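Alpha,alpha-trehalose-phosphate synthase (UDP-forming) (Burkholderia multivorans, PDB 5UOF) belongs to glycosyltransferase family 20, enzymes built on the two-domain GT-B fold. Local coordinates at residues A245-V255 against E351-M361; V382-V392 against L431-L442. All coordinates share one frame; numbering follows the deposited sequence.

Contact 1: residues A245-V255 against E351-M361. With NA (sodium ion), chain C.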
loop_
_atom_site.group_PDB
_atom_site.type_symbol
_atom_site.label_atom_id
_atom_site.label_comp_id
_atom_site.label_asym_id
_atom_site.label_seq_id
_atom_site.Cartn_x
_atom_site.Cartn_y
_atom_site.Cartn_z
ATOM N N ALA A 245 37.070 6.705 -10.957
ATOM C CA ALA A 245 36.479 7.673 -11.876
ATOM C C ALA A 245 36.259 9.012 -11.191
ATOM O O ALA A 245 36.535 10.068 -11.774
ATOM C CB ALA A 245 35.158 7.142 -12.431
ATOM N N ALA A 246 35.748 8.989 -9.958
ATOM C CA ALA A 246 35.517 10.230 -9.231
ATOM C C ALA A 246 36.815 11.021 -9.105
ATOM O O ALA A 246 36.850 12.224 -9.391
ATOM C CB ALA A 246 34.915 9.924 -7.860
ATOM N N VAL A 247 37.906 10.347 -8.717
ATOM C CA VAL A 247 39.197 11.023 -8.583
ATOM C C VAL A 247 39.676 11.531 -9.934
ATOM O O VAL A 247 40.202 12.645 -10.048
ATOM C CB VAL A 247 40.230 10.071 -7.950
ATOM C CG1 VAL A 247 41.667 10.632 -8.089
ATOM C CG2 VAL A 247 39.865 9.822 -6.488
ATOM N N GLN A 248 39.495 10.722 -10.978
ATOM C CA GLN A 248 39.957 11.082 -12.317
ATOM C C GLN A 248 39.286 12.350 -12.823
ATOM O O GLN A 248 39.886 13.118 -13.590
ATOM C CB GLN A 248 39.692 9.935 -13.292
ATOM C CG GLN A 248 40.697 8.791 -13.228
ATOM C CD GLN A 248 40.272 7.593 -14.065
ATOM O OE1 GLN A 248 39.180 7.574 -14.643
ATOM N NE2 GLN A 248 41.130 6.582 -14.125
ATOM N N TYR A 249 38.044 12.586 -12.406
ATOM C CA TYR A 249 37.287 13.773 -12.780
ATOM C C TYR A 249 37.400 14.897 -11.758
ATOM O O TYR A 249 36.683 15.895 -11.867
ATOM C CB TYR A 249 35.816 13.411 -12.983
ATOM C CG TYR A 249 35.518 12.985 -14.397
ATOM C CD1 TYR A 249 36.260 11.984 -15.006
ATOM C CD2 TYR A 249 34.518 13.602 -15.127
ATOM C CE1 TYR A 249 36.001 11.598 -16.315
ATOM C CE2 TYR A 249 34.251 13.225 -16.434
ATOM C CZ TYR A 249 34.996 12.227 -17.020
ATOM O OH TYR A 249 34.729 11.848 -18.318
ATOM N N GLY A 250 38.287 14.769 -10.769
ATOM C CA GLY A 250 38.341 15.757 -9.706
ATOM C C GLY A 250 38.829 17.126 -10.134
ATOM O O GLY A 250 38.619 18.101 -9.404
ATOM N N ALA A 251 39.472 17.225 -11.296
ATOM C CA ALA A 251 40.013 18.490 -11.769
ATOM C C ALA A 251 39.186 19.111 -12.887
ATOM O O ALA A 251 39.571 20.161 -13.410
ATOM C CB ALA A 251 41.460 18.300 -12.238
ATOM N N ARG A 252 38.077 18.483 -13.279
ATOM C CA ARG A 252 37.256 19.009 -14.364
ATOM C C ARG A 252 36.674 20.367 -13.992
ATOM O O ARG A 252 36.354 20.628 -12.832
ATOM C CB ARG A 252 36.123 18.034 -14.685
ATOM C CG ARG A 252 36.611 16.745 -15.300
ATOM C CD ARG A 252 37.361 17.011 -16.586
ATOM N NE ARG A 252 37.686 15.757 -17.247
ATOM C CZ ARG A 252 36.899 15.161 -18.134
ATOM N NH1 ARG A 252 35.740 15.714 -18.481
ATOM N NH2 ARG A 252 37.273 14.013 -18.674
ATOM N N LYS A 253 36.524 21.234 -14.998
ATOM C CA LYS A 253 36.039 22.594 -14.756
ATOM C C LYS A 253 34.749 22.657 -13.939
ATOM O O LYS A 253 34.699 23.448 -12.985
ATOM C CB LYS A 253 35.881 23.322 -16.101
ATOM N N PRO A 254 33.705 21.865 -14.216
ATOM C CA PRO A 254 32.479 21.980 -13.402
ATOM C C PRO A 254 32.694 21.653 -11.937
ATOM O O PRO A 254 32.056 22.267 -11.070
ATOM C CB PRO A 254 31.520 20.983 -14.070
ATOM C CG PRO A 254 32.047 20.806 -15.444
ATOM C CD PRO A 254 33.532 20.894 -15.313
ATOM N N VAL A 255 33.593 20.712 -11.631
ATOM C CA VAL A 255 33.931 20.411 -10.239
ATOM C C VAL A 255 34.577 21.625 -9.580
ATOM O O VAL A 255 34.197 22.037 -8.476
ATOM C CB VAL A 255 34.851 19.178 -10.174
ATOM C CG1 VAL A 255 35.244 18.860 -8.739
ATOM C CG2 VAL A 255 34.184 17.975 -10.850
ATOM N N GLU A 351 27.387 14.340 -17.068
ATOM C CA GLU A 351 28.204 13.142 -17.235
ATOM C C GLU A 351 28.275 12.347 -15.940
ATOM O O GLU A 351 28.419 12.913 -14.855
ATOM C CB GLU A 351 29.627 13.508 -17.643
ATOM C CG GLU A 351 29.857 13.830 -19.076
ATOM C CD GLU A 351 31.338 14.004 -19.328
ATOM O OE1 GLU A 351 32.093 13.027 -19.125
ATOM O OE2 GLU A 351 31.751 15.127 -19.675
ATOM N N ARG A 352 28.213 11.023 -16.073
ATOM C CA ARG A 352 28.189 10.159 -14.902
ATOM C C ARG A 352 29.415 10.370 -14.027
ATOM O O ARG A 352 29.299 10.460 -12.802
ATOM C CB ARG A 352 28.092 8.702 -15.343
ATOM C CG ARG A 352 28.230 7.695 -14.223
ATOM C CD ARG A 352 28.086 6.296 -14.796
ATOM N NE ARG A 352 28.406 5.263 -13.822
ATOM C CZ ARG A 352 27.549 4.801 -12.919
ATOM N NH1 ARG A 352 26.313 5.291 -12.866
ATOM N NH2 ARG A 352 27.928 3.851 -12.075
ATOM N N ASN A 353 30.598 10.459 -14.633
ATOM C CA ASN A 353 31.804 10.575 -13.818
ATOM C C ASN A 353 31.889 11.928 -13.128
ATOM O O ASN A 353 32.506 12.038 -12.060
ATOM C CB ASN A 353 33.042 10.322 -14.668
ATOM C CG ASN A 353 33.219 8.862 -14.995
ATOM O OD1 ASN A 353 32.412 8.024 -14.588
ATOM N ND2 ASN A 353 34.275 8.543 -15.732
ATOM N N LEU A 354 31.290 12.963 -13.725
ATOM C CA LEU A 354 31.175 14.246 -13.039
ATOM C C LEU A 354 30.325 14.122 -11.780
ATOM O O LEU A 354 30.679 14.664 -10.726
ATOM C CB LEU A 354 30.586 15.288 -13.994
ATOM C CG LEU A 354 30.844 16.765 -13.714
ATOM C CD1 LEU A 354 32.335 17.072 -13.798
ATOM C CD2 LEU A 354 30.058 17.636 -14.680
ATOM N N LEU A 355 29.185 13.419 -11.872
ATOM C CA LEU A 355 28.359 13.205 -10.688
ATOM C C LEU A 355 29.153 12.516 -9.589
ATOM O O LEU A 355 29.009 12.853 -8.407
ATOM C CB LEU A 355 27.116 12.374 -11.026
ATOM C CG LEU A 355 26.054 12.981 -11.943
ATOM C CD1 LEU A 355 24.883 12.015 -12.078
ATOM C CD2 LEU A 355 25.582 14.331 -11.420
ATOM N N MET A 356 29.985 11.536 -9.955
ATOM C CA MET A 356 30.786 10.863 -8.936
ATOM C C MET A 356 31.747 11.844 -8.273
ATOM O O MET A 356 31.924 11.821 -7.046
ATOM C CB MET A 356 31.550 9.676 -9.535
ATOM C CG MET A 356 30.672 8.663 -10.315
ATOM S SD MET A 356 29.280 8.037 -9.341
ATOM C CE MET A 356 28.292 7.258 -10.612
ATOM N N ALA A 357 32.361 12.731 -9.068
ATOM C CA ALA A 357 33.220 13.763 -8.491
ATOM C C ALA A 357 32.429 14.709 -7.589
ATOM O O ALA A 357 32.940 15.149 -6.550
ATOM C CB ALA A 357 33.943 14.534 -9.600
ATOM N N PHE A 358 31.182 15.036 -7.961
ATOM C CA PHE A 358 30.347 15.835 -7.064
ATOM C C PHE A 358 30.072 15.073 -5.774
ATOM O O PHE A 358 30.099 15.653 -4.682
ATOM C CB PHE A 358 29.007 16.201 -7.712
ATOM C CG PHE A 358 29.106 17.040 -8.958
ATOM C CD1 PHE A 358 30.218 17.810 -9.239
ATOM C CD2 PHE A 358 28.036 17.061 -9.850
ATOM C CE1 PHE A 358 30.270 18.584 -10.401
ATOM C CE2 PHE A 358 28.078 17.822 -11.000
ATOM C CZ PHE A 358 29.199 18.576 -11.285
ATOM N N PHE A 359 29.748 13.779 -5.888
ATOM C CA PHE A 359 29.536 12.978 -4.687
ATOM C C PHE A 359 30.776 12.995 -3.805
ATOM O O PHE A 359 30.681 13.133 -2.580
ATOM C CB PHE A 359 29.203 11.528 -5.052
ATOM C CG PHE A 359 27.868 11.335 -5.721
ATOM C CD1 PHE A 359 26.859 12.273 -5.601
ATOM C CD2 PHE A 359 27.635 10.189 -6.477
ATOM C CE1 PHE A 359 25.626 12.067 -6.216
ATOM C CE2 PHE A 359 26.416 9.978 -7.087
ATOM C CZ PHE A 359 25.411 10.918 -6.967
ATOM N N ARG A 360 31.949 12.839 -4.407
ATOM C CA ARG A 360 33.153 12.772 -3.588
ATOM C C ARG A 360 33.381 14.083 -2.841
ATOM O O ARG A 360 33.795 14.075 -1.679
ATOM C CB ARG A 360 34.368 12.422 -4.445
ATOM C CG ARG A 360 35.643 12.128 -3.615
ATOM C CD ARG A 360 36.709 11.545 -4.542
ATOM N NE ARG A 360 37.940 11.071 -3.888
ATOM C CZ ARG A 360 38.194 9.796 -3.582
ATOM N NH1 ARG A 360 37.298 8.847 -3.823
ATOM N NH2 ARG A 360 39.366 9.458 -3.048
ATOM N N MET A 361 33.104 15.220 -3.490
ATOM C CA MET A 361 33.278 16.543 -2.887
ATOM C C MET A 361 32.325 16.756 -1.723
ATOM O O MET A 361 32.646 17.460 -0.760
ATOM C CB MET A 361 33.032 17.629 -3.941
ATOM C CG MET A 361 33.118 19.059 -3.431
ATOM S SD MET A 361 32.635 20.314 -4.645
ATOM C CE MET A 361 32.909 19.419 -6.162
HETATM NA NA NA C . 32.857 13.387 0.380
HETATM O O HOH W 1 35.056 12.339 0.497
HETATM O O HOH W 2 33.377 14.136 2.746
#
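Y249 lays its ring against helix 352-361 at the turn where helix 239-248 ends. CB of N353 stands over the middle of one ring face, 3.4 Å from the Y249 centroid and almost on the ring normal, a CH-pi contact in which the N353 amide is turned 90° to the ring. The guanidinium of R252 covers the opposite face, set toward the rim. At the ring edge, Y249 OH donates to OE1 of E351 at 3.0 Å, nearly along the C-O bond, with ring and carboxylate planes 87° apart. V255, in the next helix, enters as a knob among L354, A357, F358 and M361: chi1 of 179° sets its CG2 beside the backbone N, 3.7 Å from A357 CB. On the other flank A246 CB packs 3.8 Å from M356 CB, and V247 CG2 sits over the guanidinium of R360, 3.4 Å from R360 CZ. That guanidinium donates through NH1 to S384 O, and R360 O binds the sodium ion. Apolar packing thus dominates, the phenol-carboxylate bond fixes the ring's outer end, and R252, 4.2 Å by NH1 from E351 OE2, probably helps to stabilise the carboxylate's negative charge.

Contact 2: residues V382-V392 against L431-L442; sequences VASQDPADPGV and LAERQARHEENL. With NA (sodium ion), chain C.
H438 turns one face of its imidazole to P390, whose CB lies 3.9 Å from the H438 ring centroid in a CH-pi contact displaced toward the rim. With CG anti to the backbone N (chi1 175°), the ring leaves helix 431-447 and packs against the 385-391 loop, and H438 CE1 at the ring edge lies 3.1 Å from V382 O, in the last turn of helix 376-384. Both ring nitrogens meet water in the ring plane: water 3 joins NE2 to Q385 O, and water 5 joins ND1 to G391 O. One turn earlier in the helix, R434 bends at chi3 (-78°) and uses NH1 twice, toward D389 OD1 at 2.7 Å in a salt bridge and toward P390 O at 2.8 Å. P390 O lies in the R434 guanidinium plane, although NH1 sits above the P390 carbonyl plane; NE is held by M429 O. The aliphatic part of R434 runs past V392, CG to CG2 3.5 Å. Next to R434 along the helix, Q435 packs CG on P390 CD and sends NE2 to P387 O, 3.1 Å and nearly straight at 161°. Q385 OE1 coordinates the sodium ion at 2.3 Å; the backbone N-H of G391 donates to the same oxygen. The arrangement is an alpha-beta connection of a Rossmann-like GT-B domain: a loop with an Asx turn at D386 leads into strand 392-396, packed against the later helix 431-447 beside a sodium site.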
loop_
_atom_site.group_PDB
_atom_site.type_symbol
_atom_site.label_atom_id
_atom_site.label_comp_id
_atom_site.label_asym_id
_atom_site.label_seq_id
_atom_site.Cartn_x
_atom_site.Cartn_y
_atom_site.Cartn_z
ATOM N N VAL A 382 28.304 6.182 -1.872
ATOM C CA VAL A 382 29.300 5.601 -0.970
ATOM C C VAL A 382 30.588 5.311 -1.728
ATOM O O VAL A 382 31.692 5.655 -1.283
ATOM C CB VAL A 382 28.739 4.328 -0.312
ATOM C CG1 VAL A 382 29.823 3.586 0.478
ATOM C CG2 VAL A 382 27.547 4.666 0.585
ATOM N N ALA A 383 30.460 4.668 -2.895
ATOM C CA ALA A 383 31.652 4.261 -3.637
ATOM C C ALA A 383 32.521 5.451 -4.029
ATOM O O ALA A 383 33.736 5.301 -4.217
ATOM C CB ALA A 383 31.240 3.472 -4.884
ATOM N N SER A 384 31.925 6.634 -4.166
ATOM C CA SER A 384 32.672 7.807 -4.597
ATOM C C SER A 384 33.512 8.431 -3.483
ATOM O O SER A 384 34.379 9.258 -3.777
ATOM C CB SER A 384 31.702 8.860 -5.156
ATOM O OG SER A 384 31.053 8.396 -6.328
ATOM N N GLN A 385 33.285 8.071 -2.225
ATOM C CA GLN A 385 33.868 8.845 -1.134
ATOM C C GLN A 385 35.357 8.590 -0.964
ATOM O O GLN A 385 35.864 7.489 -1.208
ATOM C CB GLN A 385 33.161 8.530 0.186
ATOM C CG GLN A 385 31.676 8.861 0.122
ATOM C CD GLN A 385 31.444 10.305 -0.295
ATOM O OE1 GLN A 385 31.967 11.240 0.331
ATOM N NE2 GLN A 385 30.693 10.497 -1.376
ATOM N N ASP A 386 36.059 9.635 -0.512
ATOM C CA ASP A 386 37.442 9.486 -0.098
ATOM C C ASP A 386 37.426 8.861 1.293
ATOM O O ASP A 386 36.853 9.455 2.211
ATOM C CB ASP A 386 38.145 10.852 -0.083
ATOM C CG ASP A 386 39.652 10.749 0.169
ATOM O OD1 ASP A 386 40.095 9.828 0.898
ATOM O OD2 ASP A 386 40.410 11.592 -0.371
ATOM N N PRO A 387 37.997 7.671 1.491
ATOM C CA PRO A 387 37.938 7.058 2.828
ATOM C C PRO A 387 38.665 7.855 3.894
ATOM O O PRO A 387 38.421 7.612 5.082
ATOM C CB PRO A 387 38.588 5.681 2.626
ATOM C CG PRO A 387 39.445 5.834 1.411
ATOM C CD PRO A 387 38.741 6.836 0.529
ATOM N N ALA A 388 39.549 8.788 3.514
ATOM C CA ALA A 388 40.222 9.616 4.508
ATOM C C ALA A 388 39.307 10.684 5.092
ATOM O O ALA A 388 39.600 11.215 6.169
ATOM C CB ALA A 388 41.456 10.283 3.896
ATOM N N ASP A 389 38.211 11.007 4.416
ATOM C CA ASP A 389 37.261 12.027 4.847
ATOM C C ASP A 389 35.924 11.752 4.163
ATOM O O ASP A 389 35.514 12.501 3.269
ATOM C CB ASP A 389 37.782 13.424 4.499
ATOM C CG ASP A 389 36.885 14.549 5.028
ATOM O OD1 ASP A 389 36.038 14.290 5.908
ATOM O OD2 ASP A 389 37.022 15.700 4.547
ATOM N N PRO A 390 35.232 10.676 4.532
ATOM C CA PRO A 390 34.098 10.231 3.714
ATOM C C PRO A 390 32.778 10.866 4.120
ATOM O O PRO A 390 32.521 11.142 5.292
ATOM C CB PRO A 390 34.085 8.716 3.966
ATOM C CG PRO A 390 34.576 8.577 5.372
ATOM C CD PRO A 390 35.573 9.708 5.594
ATOM N N GLY A 391 31.926 11.089 3.120
ATOM C CA GLY A 391 30.598 11.624 3.373
ATOM C C GLY A 391 29.681 10.618 4.044
ATOM O O GLY A 391 29.982 9.428 4.149
ATOM N N VAL A 392 28.533 11.126 4.514
ATOM C CA VAL A 392 27.536 10.339 5.230
ATOM C C VAL A 392 26.327 10.151 4.329
ATOM O O VAL A 392 25.839 11.120 3.734
ATOM C CB VAL A 392 27.101 11.028 6.532
ATOM C CG1 VAL A 392 25.978 10.225 7.210
ATOM C CG2 VAL A 392 28.292 11.214 7.458
ATOM N N LEU A 431 34.637 12.459 12.315
ATOM C CA LEU A 431 35.346 11.667 11.309
ATOM C C LEU A 431 35.374 10.181 11.650
ATOM O O LEU A 431 35.172 9.330 10.772
ATOM C CB LEU A 431 36.773 12.196 11.175
ATOM C CG LEU A 431 37.663 11.385 10.236
ATOM C CD1 LEU A 431 37.129 11.457 8.786
ATOM C CD2 LEU A 431 39.117 11.847 10.324
ATOM N N ALA A 432 35.660 9.845 12.916
ATOM C CA ALA A 432 35.809 8.438 13.268
ATOM C C ALA A 432 34.530 7.662 12.983
ATOM O O ALA A 432 34.578 6.553 12.440
ATOM C CB ALA A 432 36.227 8.300 14.735
ATOM N N GLU A 433 33.373 8.230 13.346
ATOM C CA GLU A 433 32.108 7.565 13.042
ATOM C C GLU A 433 31.825 7.564 11.539
ATOM O O GLU A 433 31.339 6.562 10.984
ATOM C CB GLU A 433 30.966 8.236 13.824
ATOM C CG GLU A 433 29.634 7.491 13.636
ATOM C CD GLU A 433 28.445 8.181 14.310
ATOM O OE1 GLU A 433 27.296 7.770 14.025
ATOM O OE2 GLU A 433 28.648 9.116 15.113
ATOM N N ARG A 434 32.128 8.666 10.851
ATOM C CA ARG A 434 31.911 8.681 9.409
ATOM C C ARG A 434 32.709 7.573 8.737
ATOM O O ARG A 434 32.213 6.900 7.824
ATOM C CB ARG A 434 32.296 10.037 8.814
ATOM C CG ARG A 434 31.340 11.153 9.226
ATOM C CD ARG A 434 31.581 12.431 8.436
ATOM N NE ARG A 434 32.747 13.193 8.904
ATOM C CZ ARG A 434 33.864 13.374 8.208
ATOM N NH1 ARG A 434 34.019 12.826 6.998
ATOM N NH2 ARG A 434 34.831 14.120 8.727
ATOM N N GLN A 435 33.938 7.347 9.206
ATOM C CA GLN A 435 34.770 6.307 8.607
ATOM C C GLN A 435 34.260 4.918 8.957
ATOM O O GLN A 435 34.288 4.015 8.115
ATOM C CB GLN A 435 36.223 6.473 9.057
ATOM C CG GLN A 435 36.911 7.661 8.409
ATOM C CD GLN A 435 38.327 7.866 8.908
ATOM O OE1 GLN A 435 38.606 7.790 10.111
ATOM N NE2 GLN A 435 39.230 8.139 7.983
ATOM N N ALA A 436 33.804 4.719 10.198
ATOM C CA ALA A 436 33.266 3.418 10.571
ATOM C C ALA A 436 32.066 3.076 9.701
ATOM O O ALA A 436 31.977 1.970 9.153
ATOM C CB ALA A 436 32.889 3.400 12.056
ATOM N N ARG A 437 31.150 4.035 9.531
ATOM C CA ARG A 437 29.970 3.796 8.699
ATOM C C ARG A 437 30.350 3.601 7.237
ATOM O O ARG A 437 29.793 2.731 6.548
ATOM C CB ARG A 437 28.992 4.959 8.838
ATOM C CG ARG A 437 28.381 5.076 10.224
ATOM C CD ARG A 437 27.540 6.323 10.342
ATOM N NE ARG A 437 26.785 6.281 11.593
ATOM C CZ ARG A 437 25.627 5.640 11.743
ATOM N NH1 ARG A 437 25.061 5.010 10.714
ATOM N NH2 ARG A 437 25.032 5.631 12.926
ATOM N N HIS A 438 31.274 4.421 6.739
ATOM C CA HIS A 438 31.691 4.295 5.351
ATOM C C HIS A 438 32.304 2.927 5.083
ATOM O O HIS A 438 31.972 2.272 4.086
ATOM C CB HIS A 438 32.689 5.395 4.992
ATOM C CG HIS A 438 33.241 5.244 3.612
ATOM N ND1 HIS A 438 32.480 5.477 2.487
ATOM C CD2 HIS A 438 34.451 4.825 3.172
ATOM C CE1 HIS A 438 33.209 5.237 1.410
ATOM N NE2 HIS A 438 34.405 4.828 1.797
ATOM N N GLU A 439 33.211 2.473 5.963
ATOM C CA GLU A 439 33.867 1.199 5.701
ATOM C C GLU A 439 32.891 0.046 5.852
ATOM O O GLU A 439 33.018 -0.962 5.153
ATOM C CB GLU A 439 35.075 1.010 6.623
ATOM C CG GLU A 439 36.177 2.040 6.397
ATOM C CD GLU A 439 36.862 1.885 5.039
ATOM O OE1 GLU A 439 36.905 0.745 4.524
ATOM O OE2 GLU A 439 37.358 2.902 4.495
ATOM N N GLU A 440 31.925 0.176 6.761
ATOM C CA GLU A 440 30.857 -0.813 6.861
ATOM C C GLU A 440 30.094 -0.934 5.543
ATOM O O GLU A 440 29.892 -2.040 5.025
ATOM C CB GLU A 440 29.931 -0.422 8.012
ATOM C CG GLU A 440 28.716 -1.298 8.207
ATOM C CD GLU A 440 27.906 -0.857 9.414
ATOM O OE1 GLU A 440 28.423 -0.061 10.223
ATOM O OE2 GLU A 440 26.756 -1.287 9.558
ATOM N N ASN A 441 29.693 0.203 4.969
ATOM C CA ASN A 441 28.969 0.186 3.699
ATOM C C ASN A 441 29.857 -0.279 2.552
ATOM O O ASN A 441 29.425 -1.063 1.700
ATOM C CB ASN A 441 28.408 1.575 3.396
ATOM C CG ASN A 441 27.168 1.892 4.218
ATOM O OD1 ASN A 441 26.539 0.995 4.760
ATOM N ND2 ASN A 441 26.816 3.170 4.309
ATOM N N LEU A 442 31.098 0.202 2.507
ATOM C CA LEU A 442 31.985 -0.143 1.399
ATOM C C LEU A 442 32.287 -1.639 1.374
ATOM O O LEU A 442 32.395 -2.242 0.295
ATOM C CB LEU A 442 33.271 0.671 1.509
ATOM C CG LEU A 442 34.356 0.409 0.473
ATOM C CD1 LEU A 442 33.808 0.602 -0.940
ATOM C CD2 LEU A 442 35.528 1.343 0.721
HETATM NA NA NA C . 32.857 13.387 0.380
HETATM O O HOH W 3 35.702 4.734 -0.810
HETATM O O HOH W 1 35.056 12.339 0.497
HETATM O O HOH W 4 37.465 5.147 6.039
HETATM O O HOH W 2 33.377 14.136 2.746
HETATM O O HOH W 5 30.063 6.922 2.635
HETATM O O HOH W 6 29.800 7.785 6.518
#

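How the contacts relate
From the N terminus, the chain passes through the ten-stranded sheet before reaching helix 239-248. Contact 1 closes a long loop of 95 residues, bringing helix 352-361 back against the turn between helices 239-248 and 253-262. Contact 2 begins only after that loop is complete and closes a shorter one of 38 residues, so the two follow in series without nesting or crossing. Their centres are about 17 Å apart, yet they touch: F359 O meets Q385 NE2 at 2.9 Å, a probable hydrogen bond. The sodium ion, with waters 1 and 2, is shared: it links the end of helix 352-361 to the loop after helix 376-384, in the domain of the six-stranded parallel sheet.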